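Local atomic coordinates of GDP-6-deoxy-D-mannose reductase (Pseudomonas aeruginosa, PDB entry 6X3B), a protein that probably reduces GDP-4-dehydro-6-deoxy-D-mannose with NADPH as cofactor, a step in making the GDP-rhamnose used for the lipopolysaccharide O-antigen. Residues A[123-128]-A[149-154]; A[174-179]-A[245-250]. All coordinates share one frame; numbering follows the deposited sequence. Where two conformers were deposited one is given.

Contact 1 (A[123-128]-A[149-154]). With NDP (NADPH dihydro-nicotinamide-adenine-dinucleotide phosphate), chain E.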
loop_
_atom_site.group_PDB
_atom_site.type_symbol
_atom_site.label_atom_id
_atom_site.label_comp_id
_atom_site.label_asym_id
_atom_site.label_seq_id
_atom_site.Cartn_x
_atom_site.Cartn_y
_atom_site.Cartn_z
ATOM N N ILE A 123 -10.727 1.023 8.747
ATOM C CA ILE A 123 -11.027 -0.393 8.872
ATOM C C ILE A 123 -10.454 -1.087 7.641
ATOM O O ILE A 123 -10.967 -0.935 6.522
ATOM C CB ILE A 123 -12.534 -0.658 9.036
ATOM C CG1 ILE A 123 -13.070 -0.005 10.334
ATOM C CG2 ILE A 123 -12.814 -2.168 9.097
ATOM C CD1 ILE A 123 -12.130 -0.153 11.577
ATOM N N SER A 124 -9.379 -1.849 7.860
ATOM C CA SER A 124 -8.720 -2.618 6.808
ATOM C C SER A 124 -9.263 -4.042 6.820
ATOM O O SER A 124 -10.475 -4.241 6.947
ATOM C CB SER A 124 -7.196 -2.569 7.016
ATOM O OG SER A 124 -6.476 -3.220 5.973
ATOM N N SER A 125 -8.390 -5.037 6.697
ATOM C CA SER A 125 -8.809 -6.435 6.671
ATOM C C SER A 125 -7.610 -7.327 6.936
ATOM O O SER A 125 -6.511 -7.033 6.472
ATOM C CB SER A 125 -9.424 -6.815 5.322
ATOM O OG SER A 125 -9.566 -8.225 5.239
ATOM N N GLY A 126 -7.828 -8.412 7.681
ATOM C CA GLY A 126 -6.786 -9.419 7.821
ATOM C C GLY A 126 -6.410 -10.074 6.506
ATOM O O GLY A 126 -5.409 -10.795 6.451
ATOM N N ASP A 127 -7.189 -9.829 5.449
ATOM C CA ASP A 127 -6.880 -10.355 4.127
ATOM C C ASP A 127 -5.633 -9.707 3.533
ATOM O O ASP A 127 -5.066 -10.261 2.592
ATOM C CB ASP A 127 -8.109 -10.165 3.205
ATOM C CG ASP A 127 -8.046 -11.010 1.938
ATOM O OD1 ASP A 127 -7.633 -12.195 2.004
ATOM O OD2 ASP A 127 -8.441 -10.500 0.863
ATOM N N VAL A 128 -5.172 -8.565 4.066
ATOM C CA VAL A 128 -3.952 -7.974 3.506
ATOM C C VAL A 128 -2.743 -8.879 3.687
ATOM O O VAL A 128 -1.774 -8.765 2.924
ATOM C CB VAL A 128 -3.652 -6.590 4.114
ATOM C CG1 VAL A 128 -4.780 -5.600 3.822
ATOM C CG2 VAL A 128 -3.395 -6.720 5.621
ATOM N N ASN A 149 -5.116 -10.227 -3.828
ATOM C CA ASN A 149 -6.235 -9.861 -4.680
ATOM C C ASN A 149 -6.363 -8.345 -4.656
ATOM O O ASN A 149 -5.831 -7.693 -3.750
ATOM C CB ASN A 149 -7.522 -10.553 -4.201
ATOM C CG ASN A 149 -7.968 -10.063 -2.848
ATOM O OD1 ASN A 149 -8.314 -8.914 -2.702
ATOM N ND2 ASN A 149 -7.933 -10.934 -1.847
ATOM N N PRO A 150 -7.041 -7.749 -5.641
ATOM C CA PRO A 150 -7.105 -6.275 -5.689
ATOM C C PRO A 150 -7.842 -5.644 -4.517
ATOM O O PRO A 150 -7.580 -4.482 -4.192
ATOM C CB PRO A 150 -7.832 -5.988 -7.014
ATOM C CG PRO A 150 -7.775 -7.291 -7.790
ATOM C CD PRO A 150 -7.771 -8.370 -6.763
ATOM N N TYR A 151 -8.795 -6.339 -3.900
ATOM C CA TYR A 151 -9.399 -5.801 -2.680
ATOM C C TYR A 151 -8.354 -5.685 -1.571
ATOM O O TYR A 151 -8.228 -4.635 -0.927
ATOM C CB TYR A 151 -10.553 -6.685 -2.237
ATOM C CG TYR A 151 -10.966 -6.521 -0.793
ATOM C CD1 TYR A 151 -11.847 -5.499 -0.407
ATOM C CD2 TYR A 151 -10.507 -7.402 0.179
ATOM C CE1 TYR A 151 -12.246 -5.359 0.923
ATOM C CE2 TYR A 151 -10.900 -7.273 1.507
ATOM C CZ TYR A 151 -11.771 -6.253 1.869
ATOM O OH TYR A 151 -12.162 -6.131 3.177
ATOM N N ALA A 152 -7.571 -6.748 -1.358
ATOM C CA ALA A 152 -6.563 -6.689 -0.302
ATOM C C ALA A 152 -5.494 -5.646 -0.627
ATOM O O ALA A 152 -5.029 -4.939 0.272
ATOM C CB ALA A 152 -5.949 -8.069 -0.067
ATOM N N VAL A 153 -5.131 -5.515 -1.912
ATOM C CA VAL A 153 -4.222 -4.453 -2.347
ATOM C C VAL A 153 -4.776 -3.082 -1.964
ATOM O O VAL A 153 -4.081 -2.250 -1.368
ATOM C CB VAL A 153 -3.980 -4.546 -3.866
ATOM C CG1 VAL A 153 -3.284 -3.281 -4.392
ATOM C CG2 VAL A 153 -3.129 -5.794 -4.204
ATOM N N SER A 154 -6.053 -2.839 -2.278
ATOM C CA SER A 154 -6.655 -1.537 -1.995
ATOM C C SER A 154 -6.741 -1.257 -0.499
ATOM O O SER A 154 -6.591 -0.102 -0.085
ATOM C CB SER A 154 -8.045 -1.448 -2.640
ATOM O OG SER A 154 -9.011 -2.163 -1.882
HETATM P PA NDP E . -20.630 -3.875 3.086
HETATM O O1A NDP E . -20.231 -4.141 1.674
HETATM O O2A NDP E . -21.715 -4.703 3.688
HETATM O O5B NDP E . -20.991 -2.324 3.256
HETATM C C5B NDP E . -20.263 -1.345 2.478
HETATM C C4B NDP E . -20.791 0.030 2.800
HETATM O O4B NDP E . -20.048 1.019 2.042
HETATM C C3B NDP E . -22.273 0.275 2.475
HETATM O O3B NDP E . -22.902 1.027 3.505
HETATM C C2B NDP E . -22.209 1.038 1.158
HETATM O O2B NDP E . -23.347 1.885 1.014
HETATM C C1B NDP E . -20.950 1.866 1.372
HETATM N N9A NDP E . -20.332 2.329 0.137
HETATM C C8A NDP E . -19.842 1.551 -0.882
HETATM N N7A NDP E . -19.348 2.247 -1.875
HETATM C C5A NDP E . -19.524 3.568 -1.489
HETATM C C6A NDP E . -19.209 4.790 -2.109
HETATM N N6A NDP E . -18.625 4.839 -3.304
HETATM N N1A NDP E . -19.519 5.935 -1.458
HETATM C C2A NDP E . -20.107 5.838 -0.259
HETATM N N3A NDP E . -20.451 4.749 0.424
HETATM C C4A NDP E . -20.131 3.632 -0.250
HETATM O O3 NDP E . -19.334 -3.992 4.020
HETATM P PN NDP E . -19.135 -4.696 5.444
HETATM O O1N NDP E . -20.001 -4.001 6.440
HETATM O O2N NDP E . -19.293 -6.169 5.271
HETATM O O5D NDP E . -17.599 -4.359 5.746
HETATM C C5D NDP E . -17.285 -3.197 6.551
HETATM C C4D NDP E . -15.794 -2.972 6.529
HETATM O O4D NDP E . -15.133 -4.127 7.106
HETATM C C3D NDP E . -15.171 -2.777 5.139
HETATM O O3D NDP E . -14.141 -1.798 5.171
HETATM C C2D NDP E . -14.636 -4.173 4.831
HETATM O O2D NDP E . -13.565 -4.163 3.900
HETATM C C1D NDP E . -14.181 -4.644 6.208
HETATM N N1N NDP E . -14.168 -6.132 6.328
HETATM C C2N NDP E . -15.334 -6.845 6.402
HETATM C C3N NDP E . -15.342 -8.188 6.665
HETATM C C7N NDP E . -16.608 -8.930 6.472
HETATM O O7N NDP E . -16.628 -10.156 6.619
HETATM N N7N NDP E . -17.694 -8.245 6.146
HETATM C C4N NDP E . -14.077 -8.826 7.128
HETATM C C5N NDP E . -12.885 -7.981 6.955
HETATM C C6N NDP E . -12.976 -6.813 6.363
HETATM P P2B NDP E . -24.238 1.460 -0.263
HETATM O O1X NDP E . -25.396 2.434 -0.297
HETATM O O2X NDP E . -23.354 1.582 -1.487
HETATM O O3X NDP E . -24.695 0.035 -0.029
HETATM O O HOH W 1 -11.823 -9.000 4.077
#
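Y151 and S125 meet beside the nicotinamide riboside of NADPH, where the phenol oxygen Y151 OH approaches S125 CB to 3.5 Å. That hydroxyl also makes a short hydrogen bond of 2.5 Å to the ribose hydroxyl NDP O2D, which lies at the ring edge, near its plane. A water joins the two side chains, 2.7 Å from S125 OG and 3.0 Å from Y151 OH. CG of Y151 lies anti to its backbone N (chi1 161°), which carries the phenol ring from the first turn of the helix to the cofactor. S125 OG has a second task: it accepts from D127 N at 2.9 Å and closes an ST turn, so a serine here both shapes the loop and serves the water. Further from NADPH, the N149 amide and D127 carboxylate approach from opposite directions with planes 22° apart, and N149 ND2 donates to the syn side of D127 OD2 at 2.8 Å. Asparagine suits this N-cap because its other end, N149 OD1, accepts from A152 N at 2.7 Å while the amide nitrogen ties down the loop. The small side chain of A152 suits the close approach of 126-128, with A152 CB 3.6 Å from D127 O. Behind this layer, K155 bonds to I123 O and to NADPH. S125, Y151 and K155 match the Ser-Tyr-Lys site of extended short-chain dehydrogenases, consistent with a catalytic role here.

Contact 2 (A[174-179]-A[245-250]). With NDP (NADPH dihydro-nicotinamide-adenine-dinucleotide phosphate), chain E.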
loop_
_atom_site.group_PDB
_atom_site.type_symbol
_atom_site.label_atom_id
_atom_site.label_comp_id
_atom_site.label_asym_id
_atom_site.label_seq_id
_atom_site.Cartn_x
_atom_site.Cartn_y
_atom_site.Cartn_z
ATOM N N LEU A 174 -5.657 5.446 13.446
ATOM C CA LEU A 174 -5.549 4.064 13.867
ATOM C C LEU A 174 -5.997 3.166 12.721
ATOM O O LEU A 174 -6.868 3.535 11.919
ATOM C CB LEU A 174 -6.431 3.794 15.084
ATOM C CG LEU A 174 -6.324 4.812 16.224
ATOM C CD1 LEU A 174 -7.573 4.701 17.103
ATOM C CD2 LEU A 174 -5.064 4.519 17.035
ATOM N N VAL A 175 -5.400 1.982 12.650
ATOM C CA VAL A 175 -5.751 0.992 11.644
ATOM C C VAL A 175 -6.125 -0.298 12.358
ATOM O O VAL A 175 -5.386 -0.781 13.226
ATOM C CB VAL A 175 -4.603 0.760 10.642
ATOM C CG1 VAL A 175 -4.896 -0.469 9.808
ATOM C CG2 VAL A 175 -4.450 1.965 9.742
ATOM N N ALA A 176 -7.268 -0.858 11.990
ATOM C CA ALA A 176 -7.672 -2.167 12.459
ATOM C C ALA A 176 -7.667 -3.135 11.288
ATOM O O ALA A 176 -8.149 -2.790 10.206
ATOM C CB ALA A 176 -9.066 -2.116 13.083
ATOM N N ARG A 177 -7.152 -4.353 11.509
ATOM C CA ARG A 177 -7.195 -5.450 10.529
ATOM C C ARG A 177 -8.077 -6.563 11.078
ATOM O O ARG A 177 -7.587 -7.485 11.746
ATOM C CB ARG A 177 -5.794 -5.988 10.206
ATOM C CG ARG A 177 -4.918 -4.979 9.464
ATOM C CD ARG A 177 -3.458 -5.442 9.346
ATOM N NE ARG A 177 -2.700 -4.538 8.493
ATOM C CZ ARG A 177 -1.379 -4.602 8.343
ATOM N NH1 ARG A 177 -0.684 -5.515 9.021
ATOM N NH2 ARG A 177 -0.757 -3.759 7.525
ATOM N N PRO A 178 -9.385 -6.509 10.868
ATOM C CA PRO A 178 -10.253 -7.569 11.393
ATOM C C PRO A 178 -10.135 -8.821 10.550
ATOM O O PRO A 178 -9.981 -8.762 9.324
ATOM C CB PRO A 178 -11.654 -6.963 11.279
ATOM C CG PRO A 178 -11.528 -6.015 10.084
ATOM C CD PRO A 178 -10.145 -5.433 10.205
ATOM N N PHE A 179 -10.211 -9.967 11.221
ATOM C CA PHE A 179 -10.230 -11.228 10.497
ATOM C C PHE A 179 -11.696 -11.611 10.262
ATOM O O PHE A 179 -12.533 -10.720 10.087
ATOM C CB PHE A 179 -9.393 -12.272 11.257
ATOM C CG PHE A 179 -7.881 -12.029 11.146
ATOM C CD1 PHE A 179 -7.330 -10.814 11.533
ATOM C CD2 PHE A 179 -7.033 -12.997 10.619
ATOM C CE1 PHE A 179 -5.950 -10.573 11.434
ATOM C CE2 PHE A 179 -5.659 -12.773 10.521
ATOM C CZ PHE A 179 -5.115 -11.551 10.921
ATOM N N TYR A 245 -3.586 -2.521 14.329
ATOM C CA TYR A 245 -4.022 -3.568 15.249
ATOM C C TYR A 245 -4.792 -4.651 14.514
ATOM O O TYR A 245 -5.761 -4.339 13.811
ATOM C CB TYR A 245 -4.925 -2.993 16.347
ATOM C CG TYR A 245 -4.252 -1.950 17.179
ATOM C CD1 TYR A 245 -4.261 -0.616 16.799
ATOM C CD2 TYR A 245 -3.596 -2.303 18.349
ATOM C CE1 TYR A 245 -3.630 0.347 17.566
ATOM C CE2 TYR A 245 -2.962 -1.363 19.120
ATOM C CZ TYR A 245 -2.987 -0.048 18.735
ATOM O OH TYR A 245 -2.361 0.856 19.539
ATOM N N ASN A 246 -4.380 -5.914 14.689
ATOM C CA ASN A 246 -5.249 -7.034 14.335
ATOM C C ASN A 246 -6.471 -7.045 15.247
ATOM O O ASN A 246 -6.359 -6.819 16.451
ATOM C CB ASN A 246 -4.535 -8.370 14.499
ATOM C CG ASN A 246 -3.433 -8.588 13.479
ATOM O OD1 ASN A 246 -3.395 -7.946 12.417
ATOM N ND2 ASN A 246 -2.542 -9.515 13.792
ATOM N N VAL A 247 -7.629 -7.346 14.674
ATOM C CA VAL A 247 -8.845 -7.588 15.452
ATOM C C VAL A 247 -9.264 -9.021 15.137
ATOM O O VAL A 247 -9.779 -9.307 14.050
ATOM C CB VAL A 247 -9.954 -6.576 15.136
ATOM C CG1 VAL A 247 -11.242 -6.923 15.935
ATOM C CG2 VAL A 247 -9.490 -5.120 15.456
ATOM N N CYS A 248 -9.029 -9.935 16.082
ATOM C CA CYS A 248 -9.200 -11.363 15.840
ATOM C C CYS A 248 -9.372 -12.073 17.177
ATOM O O CYS A 248 -9.148 -11.501 18.248
ATOM C CB CYS A 248 -8.005 -11.938 15.058
ATOM S SG CYS A 248 -6.401 -11.555 15.848
ATOM N N SER A 249 -9.785 -13.335 17.100
ATOM C CA SER A 249 -10.011 -14.136 18.298
ATOM C C SER A 249 -8.754 -14.842 18.794
ATOM O O SER A 249 -8.681 -15.198 19.975
ATOM C CB SER A 249 -11.086 -15.198 18.025
ATOM O OG SER A 249 -10.522 -16.257 17.256
ATOM N N GLY A 250 -7.772 -15.075 17.925
ATOM C CA GLY A 250 -6.652 -15.900 18.322
ATOM C C GLY A 250 -6.980 -17.374 18.408
ATOM O O GLY A 250 -6.161 -18.150 18.902
HETATM P PA NDP E . -20.630 -3.875 3.086
HETATM O O1A NDP E . -20.231 -4.141 1.674
HETATM O O2A NDP E . -21.715 -4.703 3.688
HETATM O O5B NDP E . -20.991 -2.324 3.256
HETATM C C5B NDP E . -20.263 -1.345 2.478
HETATM C C4B NDP E . -20.791 0.030 2.800
HETATM O O4B NDP E . -20.048 1.019 2.042
HETATM C C3B NDP E . -22.273 0.275 2.475
HETATM O O3B NDP E . -22.902 1.027 3.505
HETATM C C2B NDP E . -22.209 1.038 1.158
HETATM O O2B NDP E . -23.347 1.885 1.014
HETATM C C1B NDP E . -20.950 1.866 1.372
HETATM N N9A NDP E . -20.332 2.329 0.137
HETATM C C8A NDP E . -19.842 1.551 -0.882
HETATM N N7A NDP E . -19.348 2.247 -1.875
HETATM C C5A NDP E . -19.524 3.568 -1.489
HETATM C C6A NDP E . -19.209 4.790 -2.109
HETATM N N6A NDP E . -18.625 4.839 -3.304
HETATM N N1A NDP E . -19.519 5.935 -1.458
HETATM C C2A NDP E . -20.107 5.838 -0.259
HETATM N N3A NDP E . -20.451 4.749 0.424
HETATM C C4A NDP E . -20.131 3.632 -0.250
HETATM O O3 NDP E . -19.334 -3.992 4.020
HETATM P PN NDP E . -19.135 -4.696 5.444
HETATM O O1N NDP E . -20.001 -4.001 6.440
HETATM O O2N NDP E . -19.293 -6.169 5.271
HETATM O O5D NDP E . -17.599 -4.359 5.746
HETATM C C5D NDP E . -17.285 -3.197 6.551
HETATM C C4D NDP E . -15.794 -2.972 6.529
HETATM O O4D NDP E . -15.133 -4.127 7.106
HETATM C C3D NDP E . -15.171 -2.777 5.139
HETATM O O3D NDP E . -14.141 -1.798 5.171
HETATM C C2D NDP E . -14.636 -4.173 4.831
HETATM O O2D NDP E . -13.565 -4.163 3.900
HETATM C C1D NDP E . -14.181 -4.644 6.208
HETATM N N1N NDP E . -14.168 -6.132 6.328
HETATM C C2N NDP E . -15.334 -6.845 6.402
HETATM C C3N NDP E . -15.342 -8.188 6.665
HETATM C C7N NDP E . -16.608 -8.930 6.472
HETATM O O7N NDP E . -16.628 -10.156 6.619
HETATM N N7N NDP E . -17.694 -8.245 6.146
HETATM C C4N NDP E . -14.077 -8.826 7.128
HETATM C C5N NDP E . -12.885 -7.981 6.955
HETATM C C6N NDP E . -12.976 -6.813 6.363
HETATM P P2B NDP E . -24.238 1.460 -0.263
HETATM O O1X NDP E . -25.396 2.434 -0.297
HETATM O O2X NDP E . -23.354 1.582 -1.487
HETATM O O3X NDP E . -24.695 0.035 -0.029
#
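Strands 174-178 and 245-247 run parallel, their axes 4.3 Å apart at closest and inclined by 34°. Four backbone bonds alternate between them: Y245 N gives to V175 O, R177 N to Y245 O at 2.7 Å, V247 N to R177 O, and F179 N to V247 O at 2.9 Å. The proline at 178 costs the ladder nothing on the side of 245-247, since the neighbouring residues R177 and F179 supply the N-H groups. P178 CA adds a CA-H...O contact, 3.2 Å from V247 O, beside the bond from F179 N. On one face of the sheet, A176 CB meets V247 CG2 at 3.9 Å, small and branched groups that fit beneath helix 225-238. Both strands belong to the mixed sheet at the core of the Rossmann-type NADPH-binding domain, with 174-178 held between 119-123 and 244-247. On the other face R177 and N246 cross obliquely, R177 CB 3.8 Å from N246 OD1. With CG anti to its carbonyl carbon (chi1 -67°) and the chain extended from there to NE, R177 carries its guanidinium away to a salt bridge with E159, while N246 OD1 bonds to Y129. That amide oxygen also lies at the edge of the F179 ring, 3.8 Å from F179 CE1, with ring and amide planes 77° apart. C248 SG lies above the ring face at a distance, a sulfur-aromatic contact with the F179 centroid 4.8 Å away, while C248 CB touches F179 CD1.

Overall arrangement
The two contacts lie about 12 Å apart between centres, and strand 172-182, one partner of contact 2, also lines the loop of contact 1. That loop runs on from strand 119-123 along the other side of 174-179 from 245-247: S124 N lies 2.8 Å from A176 O and G126 N 2.7 Å from P178 O, both probable hydrogen bonds, while V128 CG2 packs on R177 NE at 3.7 Å. E159, on the helix that starts in contact 1, joins them again by bonding S124 OG and pairing with R177. NADPH touches both: contact 1 holds its ribose, and P178 and F179 border the nicotinamide, with F179 O 3.8 Å from NDP C4N, the carbon that carries the transferable hydride.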